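Local coordinates for Afp3 (Serratia entomophila, PDB 6RBN), which probably forms part of the contractile sheath around the inner tube of the anti-feeding prophage, an injection system, at residues Tyr56-Ser67 with Val106-Leu115; Gly182-Gly192 with Val198-Tyr208. All blocks are in the same frame, centred on the assembly; numbering follows the deposited sequence.

Contact 1. Residues Tyr56-Ser67 with Val106-Leu115; sequences YTILFDSNVPSS and VVDPTASVAL
Tyr56, in the last turn of helix 53-59 at the start of residues 56-67, and Leu115, in helix 111-120, whose first turns end residues 106-115, make the aromatic part of the contact. Leu115 CD1 lies over one face of the Tyr56 ring, 3.9 Å from its centroid and shifted toward the CD1-CE1 rim, a CH-pi contact. The ring reaches across because CG stands anti to the backbone N (chi1 180°), which sends it out toward the opposing helix. Its other rim meets Ser112: OG lies at the ring edge, 3.4 Å from Tyr56 CE2, while Ser112 CB packs against the phenol oxygen.

A second apolar pair lies further along, where Val64 CG1 meets Pro109 CG at 3.7 Å, one valine branch set across the pyrrolidine ring. The same Pro109 CG also touches Val64 O, and Pro109 CD packs against Ser66 CB, so this proline ring borders both Val64 and Ser66.

Two hydrogen bonds join the segments. Ser112 OG donates to Ser62 O over 3.2 Å, arriving from the flank of the carbonyl (C=O...O angle 112°) and tilted 26° from its plane; OG anti to the backbone N turns the hydroxyl to this carbonyl. Toward the outer ends, Val106 N donates in plane to a lone pair of Ser67 O at 2.6 Å. Beside that bond Ser67 OG touches Val107 CG1, and Asp108 OD1 approaches Ser66 CB, both in an exposed part of the surface.

The buried end is closed by Leu128 of strand 127-130, which touches both Tyr56 and Leu115, and by Trp53, whose ring meets that of Tyr56. Helix 53-59 and helix 111-120 thus meet beside strand 127-130, while Asp108 and Val113 touch strand 266-268.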
ATOM      1  N   TYR D  56      65.982 -17.403  20.418  1.00 86.07           N
ATOM      2  CA  TYR D  56      67.324 -17.005  20.825  1.00 86.07           C
ATOM      3  C   TYR D  56      68.179 -18.214  21.175  1.00 86.07           C
ATOM      4  O   TYR D  56      69.378 -18.241  20.879  1.00 86.07           O
ATOM      5  CB  TYR D  56      67.252 -16.042  22.009  1.00 86.07           C
ATOM      6  CG  TYR D  56      68.605 -15.583  22.498  1.00 86.07           C
ATOM      7  CD1 TYR D  56      69.350 -14.667  21.774  1.00 86.07           C
ATOM      8  CD2 TYR D  56      69.133 -16.064  23.687  1.00 86.07           C
ATOM      9  CE1 TYR D  56      70.583 -14.244  22.220  1.00 86.07           C
ATOM     10  CE2 TYR D  56      70.366 -15.649  24.136  1.00 86.07           C
ATOM     11  CZ  TYR D  56      71.084 -14.739  23.399  1.00 86.07           C
ATOM     12  OH  TYR D  56      72.313 -14.322  23.845  1.00 86.07           O
ATOM     13  N   THR D  57      67.583 -19.226  21.810  1.00 86.52           N
ATOM     14  CA  THR D  57      68.351 -20.388  22.234  1.00 86.52           C
ATOM     15  C   THR D  57      68.750 -21.282  21.069  1.00 86.52           C
ATOM     16  O   THR D  57      69.694 -22.066  21.204  1.00 86.52           O
ATOM     17  CB  THR D  57      67.560 -21.201  23.253  1.00 86.52           C
ATOM     18  OG1 THR D  57      66.342 -21.659  22.657  1.00 86.52           O
ATOM     19  CG2 THR D  57      67.234 -20.352  24.463  1.00 86.52           C
ATOM     20  N   ILE D  58      68.061 -21.185  19.935  1.00 87.50           N
ATOM     21  CA  ILE D  58      68.411 -22.004  18.781  1.00 87.50           C
ATOM     22  C   ILE D  58      69.463 -21.310  17.927  1.00 87.50           C
ATOM     23  O   ILE D  58      70.420 -21.940  17.466  1.00 87.50           O
ATOM     24  CB  ILE D  58      67.139 -22.334  17.980  1.00 87.50           C
ATOM     25  CG1 ILE D  58      66.185 -23.160  18.836  1.00 87.50           C
ATOM     26  CG2 ILE D  58      67.469 -23.088  16.704  1.00 87.50           C
ATOM     27  CD1 ILE D  58      64.829 -23.321  18.230  1.00 87.50           C
ATOM     28  N   LEU D  59      69.321 -20.001  17.724  1.00 89.15           N
ATOM     29  CA  LEU D  59      70.233 -19.282  16.842  1.00 89.15           C
ATOM     30  C   LEU D  59      71.516 -18.888  17.560  1.00 89.15           C
ATOM     31  O   LEU D  59      72.609 -18.989  16.994  1.00 89.15           O
ATOM     32  CB  LEU D  59      69.538 -18.050  16.270  1.00 89.15           C
ATOM     33  CG  LEU D  59      68.356 -18.348  15.351  1.00 89.15           C
ATOM     34  CD1 LEU D  59      67.665 -17.064  14.947  1.00 89.15           C
ATOM     35  CD2 LEU D  59      68.820 -19.108  14.132  1.00 89.15           C
ATOM     36  N   PHE D  60      71.407 -18.434  18.802  1.00 89.58           N
ATOM     37  CA  PHE D  60      72.544 -17.939  19.561  1.00 89.58           C
ATOM     38  C   PHE D  60      72.864 -18.868  20.721  1.00 89.58           C
ATOM     39  O   PHE D  60      72.009 -19.607  21.215  1.00 89.58           O
ATOM     40  CB  PHE D  60      72.269 -16.532  20.091  1.00 89.58           C
ATOM     41  CG  PHE D  60      72.188 -15.487  19.023  1.00 89.58           C
ATOM     42  CD1 PHE D  60      73.330 -14.864  18.560  1.00 89.58           C
ATOM     43  CD2 PHE D  60      70.969 -15.142  18.467  1.00 89.58           C
ATOM     44  CE1 PHE D  60      73.259 -13.903  17.575  1.00 89.58           C
ATOM     45  CE2 PHE D  60      70.891 -14.186  17.478  1.00 89.58           C
ATOM     46  CZ  PHE D  60      72.039 -13.565  17.034  1.00 89.58           C
ATOM     47  N   ASP D  61      74.120 -18.821  21.155  1.00 95.47           N
ATOM     48  CA  ASP D  61      74.536 -19.565  22.335  1.00 95.47           C
ATOM     49  C   ASP D  61      74.010 -18.849  23.569  1.00 95.47           C
ATOM     50  O   ASP D  61      74.343 -17.684  23.806  1.00 95.47           O
ATOM     51  CB  ASP D  61      76.057 -19.679  22.379  1.00 95.47           C
ATOM     52  CG  ASP D  61      76.543 -20.723  23.370  1.00 95.47           C
ATOM     53  OD1 ASP D  61      75.709 -21.379  24.025  1.00 95.47           O
ATOM     54  OD2 ASP D  61      77.775 -20.891  23.491  1.00 95.47           O
ATOM     55  N   SER D  62      73.184 -19.536  24.352  1.00 96.03           N
ATOM     56  CA  SER D  62      72.537 -18.915  25.496  1.00 96.03           C
ATOM     57  C   SER D  62      73.183 -19.270  26.825  1.00 96.03           C
ATOM     58  O   SER D  62      72.773 -18.724  27.853  1.00 96.03           O
ATOM     59  CB  SER D  62      71.055 -19.297  25.535  1.00 96.03           C
ATOM     60  OG  SER D  62      70.894 -20.683  25.769  1.00 96.03           O
ATOM     61  N   ASN D  63      74.168 -20.166  26.842  1.00101.89           N
ATOM     62  CA  ASN D  63      74.854 -20.499  28.096  1.00101.89           C
ATOM     63  C   ASN D  63      76.108 -19.646  28.254  1.00101.89           C
ATOM     64  O   ASN D  63      76.157 -18.776  29.128  1.00101.89           O
ATOM     65  CB  ASN D  63      75.182 -21.992  28.131  1.00101.89           C
ATOM     66  CG  ASN D  63      73.940 -22.855  28.082  1.00101.89           C
ATOM     67  OD1 ASN D  63      73.723 -23.600  27.126  1.00101.89           O
ATOM     68  ND2 ASN D  63      73.108 -22.749  29.111  1.00101.89           N
ATOM     69  N   VAL D  64      77.084 -19.844  27.362  1.00102.16           N
ATOM     70  CA  VAL D  64      78.346 -19.101  27.244  1.00102.16           C
ATOM     71  C   VAL D  64      79.068 -19.044  28.590  1.00102.16           C
ATOM     72  O   VAL D  64      78.931 -18.052  29.320  1.00102.16           O
ATOM     73  CB  VAL D  64      78.114 -17.698  26.659  1.00102.16           C
ATOM     74  CG1 VAL D  64      79.444 -17.035  26.298  1.00102.16           C
ATOM     75  CG2 VAL D  64      77.229 -17.780  25.438  1.00102.16           C
ATOM     76  N   PRO D  65      79.748 -20.119  28.999  1.00105.38           N
ATOM     77  CA  PRO D  65      80.327 -20.171  30.350  1.00105.38           C
ATOM     78  C   PRO D  65      81.429 -19.142  30.563  1.00105.38           C
ATOM     79  O   PRO D  65      82.258 -18.896  29.683  1.00105.38           O
ATOM     80  CB  PRO D  65      80.875 -21.598  30.441  1.00105.38           C
ATOM     81  CG  PRO D  65      81.151 -21.978  29.029  1.00105.38           C
ATOM     82  CD  PRO D  65      80.090 -21.310  28.204  1.00105.38           C
ATOM     83  N   SER D  66      81.418 -18.535  31.746  1.00108.38           N
ATOM     84  CA  SER D  66      82.303 -17.430  32.068  1.00108.38           C
ATOM     85  C   SER D  66      83.724 -17.921  32.324  1.00108.38           C
ATOM     86  O   SER D  66      83.983 -19.118  32.477  1.00108.38           O
ATOM     87  CB  SER D  66      81.790 -16.673  33.290  1.00108.38           C
ATOM     88  OG  SER D  66      81.812 -17.493  34.443  1.00108.38           O
ATOM     89  N   SER D  67      84.649 -16.969  32.375  1.00112.18           N
ATOM     90  CA  SER D  67      86.050 -17.276  32.620  1.00112.18           C
ATOM     91  C   SER D  67      86.651 -16.309  33.632  1.00112.18           C
ATOM     92  O   SER D  67      86.490 -15.094  33.515  1.00112.18           O
ATOM     93  CB  SER D  67      86.843 -17.228  31.314  1.00112.18           C
ATOM     94  OG  SER D  67      86.880 -15.914  30.789  1.00112.18           O
ATOM     95  N   VAL D 106      87.616 -13.425  35.234  1.00114.26           N
ATOM     96  CA  VAL D 106      86.664 -12.698  36.064  1.00114.26           C
ATOM     97  C   VAL D 106      85.596 -12.051  35.195  1.00114.26           C
ATOM     98  O   VAL D 106      84.637 -11.473  35.705  1.00114.26           O
ATOM     99  CB  VAL D 106      87.372 -11.644  36.931  1.00114.26           C
ATOM    100  CG1 VAL D 106      88.339 -12.312  37.891  1.00114.26           C
ATOM    101  CG2 VAL D 106      88.101 -10.640  36.052  1.00114.26           C
ATOM    102  N   VAL D 107      85.767 -12.149  33.879  1.00112.33           N
ATOM    103  CA  VAL D 107      84.801 -11.594  32.939  1.00112.33           C
ATOM    104  C   VAL D 107      83.568 -12.491  32.914  1.00112.33           C
ATOM    105  O   VAL D 107      83.644 -13.699  33.170  1.00112.33           O
ATOM    106  CB  VAL D 107      85.446 -11.422  31.544  1.00112.33           C
ATOM    107  CG1 VAL D 107      85.734 -12.764  30.877  1.00112.33           C
ATOM    108  CG2 VAL D 107      84.623 -10.506  30.637  1.00112.33           C
ATOM    109  N   ASP D 108      82.406 -11.893  32.664  1.00108.53           N
ATOM    110  CA  ASP D 108      81.151 -12.623  32.701  1.00108.53           C
ATOM    111  C   ASP D 108      80.281 -12.212  31.521  1.00108.53           C
ATOM    112  O   ASP D 108      80.067 -11.009  31.299  1.00108.53           O
ATOM    113  CB  ASP D 108      80.421 -12.368  34.019  1.00108.53           C
ATOM    114  CG  ASP D 108      79.214 -13.251  34.184  1.00108.53           C
ATOM    115  OD1 ASP D 108      79.390 -14.446  34.495  1.00108.53           O
ATOM    116  OD2 ASP D 108      78.087 -12.754  33.984  1.00108.53           O
ATOM    117  N   PRO D 109      79.770 -13.166  30.743  1.00103.15           N
ATOM    118  CA  PRO D 109      78.891 -12.816  29.620  1.00103.15           C
ATOM    119  C   PRO D 109      77.522 -12.382  30.118  1.00103.15           C
ATOM    120  O   PRO D 109      76.862 -13.102  30.871  1.00103.15           O
ATOM    121  CB  PRO D 109      78.809 -14.117  28.817  1.00103.15           C
ATOM    122  CG  PRO D 109      79.998 -14.904  29.258  1.00103.15           C
ATOM    123  CD  PRO D 109      80.176 -14.575  30.694  1.00103.15           C
ATOM    124  N   THR D 110      77.097 -11.195  29.688  1.00 94.98           N
ATOM    125  CA  THR D 110      75.867 -10.583  30.174  1.00 94.98           C
ATOM    126  C   THR D 110      74.875 -10.269  29.063  1.00 94.98           C
ATOM    127  O   THR D 110      73.821  -9.684  29.340  1.00 94.98           O
ATOM    128  CB  THR D 110      76.183  -9.297  30.945  1.00 94.98           C
ATOM    129  OG1 THR D 110      76.875  -8.386  30.085  1.00 94.98           O
ATOM    130  CG2 THR D 110      77.034  -9.582  32.172  1.00 94.98           C
ATOM    131  N   ALA D 111      75.177 -10.629  27.817  1.00 87.33           N
ATOM    132  CA  ALA D 111      74.266 -10.320  26.724  1.00 87.33           C
ATOM    133  C   ALA D 111      73.065 -11.253  26.700  1.00 87.33           C
ATOM    134  O   ALA D 111      71.965 -10.829  26.331  1.00 87.33           O
ATOM    135  CB  ALA D 111      75.003 -10.383  25.388  1.00 87.33           C
ATOM    136  N   SER D 112      73.247 -12.513  27.086  1.00 85.31           N
ATOM    137  CA  SER D 112      72.124 -13.433  27.166  1.00 85.31           C
ATOM    138  C   SER D 112      71.274 -13.207  28.405  1.00 85.31           C
ATOM    139  O   SER D 112      70.088 -13.548  28.397  1.00 85.31           O
ATOM    140  CB  SER D 112      72.622 -14.877  27.144  1.00 85.31           C
ATOM    141  OG  SER D 112      71.544 -15.782  27.270  1.00 85.31           O
ATOM    142  N   VAL D 113      71.855 -12.652  29.468  1.00 84.43           N
ATOM    143  CA  VAL D 113      71.084 -12.330  30.663  1.00 84.43           C
ATOM    144  C   VAL D 113      70.203 -11.115  30.407  1.00 84.43           C
ATOM    145  O   VAL D 113      69.071 -11.042  30.901  1.00 84.43           O
ATOM    146  CB  VAL D 113      72.045 -12.116  31.852  1.00 84.43           C
ATOM    147  CG1 VAL D 113      71.300 -11.751  33.125  1.00 84.43           C
ATOM    148  CG2 VAL D 113      72.889 -13.357  32.076  1.00 84.43           C
ATOM    149  N   ALA D 114      70.682 -10.165  29.601  1.00 81.87           N
ATOM    150  CA  ALA D 114      69.932  -8.939  29.347  1.00 81.87           C
ATOM    151  C   ALA D 114      68.704  -9.186  28.481  1.00 81.87           C
ATOM    152  O   ALA D 114      67.731  -8.431  28.570  1.00 81.87           O
ATOM    153  CB  ALA D 114      70.838  -7.894  28.699  1.00 81.87           C
ATOM    154  N   LEU D 115      68.715 -10.228  27.645  1.00 82.65           N
ATOM    155  CA  LEU D 115      67.513 -10.527  26.875  1.00 82.65           C
ATOM    156  C   LEU D 115      66.467 -11.273  27.679  1.00 82.65           C
ATOM    157  O   LEU D 115      65.276 -11.141  27.386  1.00 82.65           O
ATOM    158  CB  LEU D 115      67.829 -11.338  25.624  1.00 82.65           C
ATOM    159  CG  LEU D 115      68.423 -10.551  24.471  1.00 82.65           C
ATOM    160  CD1 LEU D 115      68.577 -11.471  23.308  1.00 82.65           C
ATOM    161  CD2 LEU D 115      67.507  -9.410  24.120  1.00 82.65           C
TER

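Contact 2. Residues Gly182-Gly192 with Val198-Tyr208; sequences GYFLLADSVNG and VGGSAQVAVYY
Leu185 CD2 meets Val198 CG2 at 3.8 Å on the apolar side that Leu185 and Ala187 share with Val204 and Val206. Ala187 CB sits against Val204 CG1 and Val206 CG2. On the other side, Leu186 CD2 bridges Ala205 CB and the edge of the Tyr207 ring, 3.7 Å from CE2. The Phe184 ring, with CG anti to the backbone N (chi1 -168°), spans Gln203 and Ala205: Gln203 O lies over one face, 3.3 Å from Phe184 CD1.

Between these layers, strands 185-188 and 204-207 run parallel, their axes 30° apart. Leu185 N donates to Gln203 O at 2.7 Å, and Leu185 O accepts from Ala205 N at 3.0 Å. Beyond them, Tyr207 N binds Ala187 O from 34° outside the carbonyl plane, and the Ser189 N to Tyr207 O bond is weak.

At one polar end, the bent Gln203 side chain brings NE2 to Tyr183 O. At the other, Ser189 OG accepts from Gly192 N at 2.9 Å, an ST motif, is also hydrogen-bonded to Asp193 O, and lies at the Tyr208 ring edge. Asp188 OD1 and Tyr207 OH bond instead to Ser271 and Tyr278.

Leu185 and Ala187 touch helix 163-172, Leu186 and Tyr207 helix 271-284, and Ala205 helix 347-364, consistent with a parallel pair packed between helices, with polar groups gathered at the strand ends.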
ATOM      1  N   GLY D 182      62.386   8.267  12.842  1.00 84.19           N
ATOM      2  CA  GLY D 182      61.550   7.777  13.912  1.00 84.19           C
ATOM      3  C   GLY D 182      62.226   6.880  14.919  1.00 84.19           C
ATOM      4  O   GLY D 182      61.526   6.203  15.679  1.00 84.19           O
ATOM      5  N   TYR D 183      63.554   6.847  14.957  1.00 82.39           N
ATOM      6  CA  TYR D 183      64.222   6.026  15.951  1.00 82.39           C
ATOM      7  C   TYR D 183      64.228   6.736  17.297  1.00 82.39           C
ATOM      8  O   TYR D 183      64.019   7.946  17.390  1.00 82.39           O
ATOM      9  CB  TYR D 183      65.654   5.702  15.534  1.00 82.39           C
ATOM     10  CG  TYR D 183      65.752   4.962  14.230  1.00 82.39           C
ATOM     11  CD1 TYR D 183      65.270   3.670  14.112  1.00 82.39           C
ATOM     12  CD2 TYR D 183      66.377   5.534  13.134  1.00 82.39           C
ATOM     13  CE1 TYR D 183      65.362   2.985  12.920  1.00 82.39           C
ATOM     14  CE2 TYR D 183      66.483   4.851  11.943  1.00 82.39           C
ATOM     15  CZ  TYR D 183      65.971   3.581  11.843  1.00 82.39           C
ATOM     16  OH  TYR D 183      66.073   2.898  10.655  1.00 82.39           O
ATOM     17  N   PHE D 184      64.478   5.965  18.350  1.00 76.28           N
ATOM     18  CA  PHE D 184      64.482   6.518  19.700  1.00 76.28           C
ATOM     19  C   PHE D 184      65.553   5.785  20.490  1.00 76.28           C
ATOM     20  O   PHE D 184      65.422   4.587  20.748  1.00 76.28           O
ATOM     21  CB  PHE D 184      63.111   6.372  20.351  1.00 76.28           C
ATOM     22  CG  PHE D 184      62.953   7.162  21.614  1.00 76.28           C
ATOM     23  CD1 PHE D 184      62.714   8.523  21.562  1.00 76.28           C
ATOM     24  CD2 PHE D 184      63.034   6.547  22.849  1.00 76.28           C
ATOM     25  CE1 PHE D 184      62.557   9.259  22.715  1.00 76.28           C
ATOM     26  CE2 PHE D 184      62.882   7.279  24.008  1.00 76.28           C
ATOM     27  CZ  PHE D 184      62.643   8.638  23.937  1.00 76.28           C
ATOM     28  N   LEU D 185      66.610   6.495  20.865  1.00 77.45           N
ATOM     29  CA  LEU D 185      67.731   5.901  21.578  1.00 77.45           C
ATOM     30  C   LEU D 185      67.457   5.861  23.073  1.00 77.45           C
ATOM     31  O   LEU D 185      66.957   6.829  23.652  1.00 77.45           O
ATOM     32  CB  LEU D 185      69.010   6.691  21.302  1.00 77.45           C
ATOM     33  CG  LEU D 185      70.314   6.246  21.963  1.00 77.45           C
ATOM     34  CD1 LEU D 185      70.707   4.863  21.521  1.00 77.45           C
ATOM     35  CD2 LEU D 185      71.412   7.229  21.640  1.00 77.45           C
ATOM     36  N   LEU D 186      67.783   4.734  23.696  1.00 76.63           N
ATOM     37  CA  LEU D 186      67.692   4.574  25.144  1.00 76.63           C
ATOM     38  C   LEU D 186      69.115   4.474  25.684  1.00 76.63           C
ATOM     39  O   LEU D 186      69.674   3.385  25.814  1.00 76.63           O
ATOM     40  CB  LEU D 186      66.870   3.353  25.519  1.00 76.63           C
ATOM     41  CG  LEU D 186      65.393   3.398  25.155  1.00 76.63           C
ATOM     42  CD1 LEU D 186      64.719   2.090  25.507  1.00 76.63           C
ATOM     43  CD2 LEU D 186      64.735   4.552  25.865  1.00 76.63           C
ATOM     44  N   ALA D 187      69.696   5.623  26.002  1.00 79.45           N
ATOM     45  CA  ALA D 187      71.058   5.677  26.500  1.00 79.45           C
ATOM     46  C   ALA D 187      71.087   5.416  28.001  1.00 79.45           C
ATOM     47  O   ALA D 187      70.054   5.332  28.667  1.00 79.45           O
ATOM     48  CB  ALA D 187      71.693   7.028  26.176  1.00 79.45           C
ATOM     49  N   ASP D 188      72.298   5.289  28.532  1.00 86.14           N
ATOM     50  CA  ASP D 188      72.504   4.978  29.939  1.00 86.14           C
ATOM     51  C   ASP D 188      73.570   5.896  30.505  1.00 86.14           C
ATOM     52  O   ASP D 188      74.660   6.006  29.938  1.00 86.14           O
ATOM     53  CB  ASP D 188      72.927   3.524  30.118  1.00 86.14           C
ATOM     54  CG  ASP D 188      71.821   2.564  29.809  1.00 86.14           C
ATOM     55  OD1 ASP D 188      70.654   2.882  30.107  1.00 86.14           O
ATOM     56  OD2 ASP D 188      72.100   1.503  29.219  1.00 86.14           O
ATOM     57  N   SER D 189      73.257   6.540  31.619  1.00 88.75           N
ATOM     58  CA  SER D 189      74.234   7.401  32.255  1.00 88.75           C
ATOM     59  C   SER D 189      75.292   6.561  32.959  1.00 88.75           C
ATOM     60  O   SER D 189      75.089   5.386  33.271  1.00 88.75           O
ATOM     61  CB  SER D 189      73.552   8.338  33.248  1.00 88.75           C
ATOM     62  OG  SER D 189      74.502   9.193  33.852  1.00 88.75           O
ATOM     63  N   VAL D 190      76.440   7.179  33.199  1.00 91.98           N
ATOM     64  CA  VAL D 190      77.563   6.508  33.841  1.00 91.98           C
ATOM     65  C   VAL D 190      77.698   6.928  35.295  1.00 91.98           C
ATOM     66  O   VAL D 190      77.784   6.085  36.188  1.00 91.98           O
ATOM     67  CB  VAL D 190      78.860   6.784  33.053  1.00 91.98           C
ATOM     68  CG1 VAL D 190      80.029   6.058  33.689  1.00 91.98           C
ATOM     69  CG2 VAL D 190      78.680   6.384  31.608  1.00 91.98           C
ATOM     70  N   ASN D 191      77.715   8.236  35.552  1.00 93.44           N
ATOM     71  CA  ASN D 191      77.768   8.735  36.919  1.00 93.44           C
ATOM     72  C   ASN D 191      76.781   9.875  37.160  1.00 93.44           C
ATOM     73  O   ASN D 191      76.919  10.602  38.150  1.00 93.44           O
ATOM     74  CB  ASN D 191      79.196   9.164  37.284  1.00 93.44           C
ATOM     75  CG  ASN D 191      79.788  10.165  36.302  1.00 93.44           C
ATOM     76  OD1 ASN D 191      79.131  10.607  35.364  1.00 93.44           O
ATOM     77  ND2 ASN D 191      81.047  10.526  36.523  1.00 93.44           N
ATOM     78  N   GLY D 192      75.792  10.051  36.288  1.00 91.31           N
ATOM     79  CA  GLY D 192      74.757  11.033  36.538  1.00 91.31           C
ATOM     80  C   GLY D 192      74.662  12.120  35.492  1.00 91.31           C
ATOM     81  O   GLY D 192      74.204  13.227  35.785  1.00 91.31           O
ATOM     82  N   VAL D 198      75.105  12.038  22.460  1.00 90.53           N
ATOM     83  CA  VAL D 198      73.756  12.501  22.173  1.00 90.53           C
ATOM     84  C   VAL D 198      73.340  13.521  23.232  1.00 90.53           C
ATOM     85  O   VAL D 198      72.787  13.178  24.284  1.00 90.53           O
ATOM     86  CB  VAL D 198      72.796  11.302  22.069  1.00 90.53           C
ATOM     87  CG1 VAL D 198      72.932  10.661  20.705  1.00 90.53           C
ATOM     88  CG2 VAL D 198      73.149  10.234  23.106  1.00 90.53           C
ATOM     89  N   GLY D 199      73.604  14.796  22.949  1.00 89.95           N
ATOM     90  CA  GLY D 199      73.509  15.801  23.994  1.00 89.95           C
ATOM     91  C   GLY D 199      72.087  16.241  24.277  1.00 89.95           C
ATOM     92  O   GLY D 199      71.555  16.001  25.362  1.00 89.95           O
ATOM     93  N   GLY D 200      71.450  16.887  23.305  1.00 84.70           N
ATOM     94  CA  GLY D 200      70.161  17.494  23.555  1.00 84.70           C
ATOM     95  C   GLY D 200      69.124  17.226  22.490  1.00 84.70           C
ATOM     96  O   GLY D 200      68.256  18.066  22.240  1.00 84.70           O
ATOM     97  N   SER D 201      69.203  16.069  21.846  1.00 83.25           N
ATOM     98  CA  SER D 201      68.204  15.706  20.856  1.00 83.25           C
ATOM     99  C   SER D 201      66.985  15.107  21.537  1.00 83.25           C
ATOM    100  O   SER D 201      67.087  14.449  22.573  1.00 83.25           O
ATOM    101  CB  SER D 201      68.777  14.710  19.849  1.00 83.25           C
ATOM    102  OG  SER D 201      69.068  13.478  20.477  1.00 83.25           O
ATOM    103  N   ALA D 202      65.823  15.315  20.929  1.00 79.30           N
ATOM    104  CA  ALA D 202      64.571  14.849  21.506  1.00 79.30           C
ATOM    105  C   ALA D 202      64.331  13.360  21.311  1.00 79.30           C
ATOM    106  O   ALA D 202      63.303  12.855  21.762  1.00 79.30           O
ATOM    107  CB  ALA D 202      63.397  15.630  20.915  1.00 79.30           C
ATOM    108  N   GLN D 203      65.248  12.645  20.667  1.00 78.01           N
ATOM    109  CA  GLN D 203      65.081  11.232  20.379  1.00 78.01           C
ATOM    110  C   GLN D 203      65.785  10.338  21.389  1.00 78.01           C
ATOM    111  O   GLN D 203      65.920   9.138  21.148  1.00 78.01           O
ATOM    112  CB  GLN D 203      65.613  10.921  18.980  1.00 78.01           C
ATOM    113  CG  GLN D 203      64.964  11.696  17.851  1.00 78.01           C
ATOM    114  CD  GLN D 203      63.487  11.426  17.718  1.00 78.01           C
ATOM    115  OE1 GLN D 203      62.665  12.307  17.944  1.00 78.01           O
ATOM    116  NE2 GLN D 203      63.140  10.200  17.359  1.00 78.01           N
ATOM    117  N   VAL D 204      66.257  10.893  22.504  1.00 77.90           N
ATOM    118  CA  VAL D 204      67.131  10.182  23.430  1.00 77.90           C
ATOM    119  C   VAL D 204      66.532  10.245  24.827  1.00 77.90           C
ATOM    120  O   VAL D 204      66.134  11.320  25.288  1.00 77.90           O
ATOM    121  CB  VAL D 204      68.559  10.768  23.420  1.00 77.90           C
ATOM    122  CG1 VAL D 204      69.435  10.117  24.471  1.00 77.90           C
ATOM    123  CG2 VAL D 204      69.185  10.575  22.067  1.00 77.90           C
ATOM    124  N   ALA D 205      66.456   9.093  25.491  1.00 75.91           N
ATOM    125  CA  ALA D 205      66.064   8.997  26.891  1.00 75.91           C
ATOM    126  C   ALA D 205      67.156   8.257  27.648  1.00 75.91           C
ATOM    127  O   ALA D 205      67.413   7.081  27.377  1.00 75.91           O
ATOM    128  CB  ALA D 205      64.727   8.273  27.037  1.00 75.91           C
ATOM    129  N   VAL D 206      67.788   8.941  28.591  1.00 77.67           N
ATOM    130  CA  VAL D 206      68.873   8.385  29.393  1.00 77.67           C
ATOM    131  C   VAL D 206      68.261   7.772  30.647  1.00 77.67           C
ATOM    132  O   VAL D 206      67.220   8.228  31.118  1.00 77.67           O
ATOM    133  CB  VAL D 206      69.904   9.492  29.706  1.00 77.67           C
ATOM    134  CG1 VAL D 206      71.112   8.974  30.466  1.00 77.67           C
ATOM    135  CG2 VAL D 206      70.336  10.181  28.425  1.00 77.67           C
ATOM    136  N   TYR D 207      68.860   6.693  31.158  1.00 75.72           N
ATOM    137  CA  TYR D 207      68.394   6.029  32.378  1.00 75.72           C
ATOM    138  C   TYR D 207      69.611   5.699  33.231  1.00 75.72           C
ATOM    139  O   TYR D 207      70.451   4.892  32.825  1.00 75.72           O
ATOM    140  CB  TYR D 207      67.590   4.774  32.050  1.00 75.72           C
ATOM    141  CG  TYR D 207      66.251   5.080  31.427  1.00 75.72           C
ATOM    142  CD1 TYR D 207      65.139   5.341  32.216  1.00 75.72           C
ATOM    143  CD2 TYR D 207      66.103   5.148  30.050  1.00 75.72           C
ATOM    144  CE1 TYR D 207      63.917   5.632  31.650  1.00 75.72           C
ATOM    145  CE2 TYR D 207      64.887   5.446  29.477  1.00 75.72           C
ATOM    146  CZ  TYR D 207      63.798   5.690  30.283  1.00 75.72           C
ATOM    147  OH  TYR D 207      62.583   5.981  29.714  1.00 75.72           O
ATOM    148  N   TYR D 208      69.708   6.314  34.412  1.00 84.16           N
ATOM    149  CA  TYR D 208      70.978   6.315  35.135  1.00 84.16           C
ATOM    150  C   TYR D 208      71.368   5.025  35.864  1.00 84.16           C
ATOM    151  O   TYR D 208      72.439   4.494  35.543  1.00 84.16           O
ATOM    152  CB  TYR D 208      71.034   7.511  36.097  1.00 84.16           C
ATOM    153  CG  TYR D 208      72.137   7.422  37.128  1.00 84.16           C
ATOM    154  CD1 TYR D 208      73.471   7.515  36.770  1.00 84.16           C
ATOM    155  CD2 TYR D 208      71.831   7.275  38.471  1.00 84.16           C
ATOM    156  CE1 TYR D 208      74.468   7.425  37.719  1.00 84.16           C
ATOM    157  CE2 TYR D 208      72.822   7.196  39.425  1.00 84.16           C
ATOM    158  CZ  TYR D 208      74.137   7.276  39.044  1.00 84.16           C
ATOM    159  OH  TYR D 208      75.129   7.200  39.994  1.00 84.16           O
TER

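From the N terminus, contact 1 begins in the last turn of helix 53-59 and ends in the first turns of helix 111-120; its residues 56-67 and 106-115 close a long loop whose intervening residues 68-105 are not modelled. The chain then goes on through strand 127-130 and helix 163-172 before contact 2 joins 182-192 to 198-208 across a short connection. The two contacts follow in series, neither nested nor crossed, with centres 26 Å apart and nearest atoms about 9 Å apart. Contact 1 ties two helices together near the surface; contact 2 pairs two strands in the interior. Strand 127-130 borders the first, helices 163-172, 271-284 and 347-364 the second.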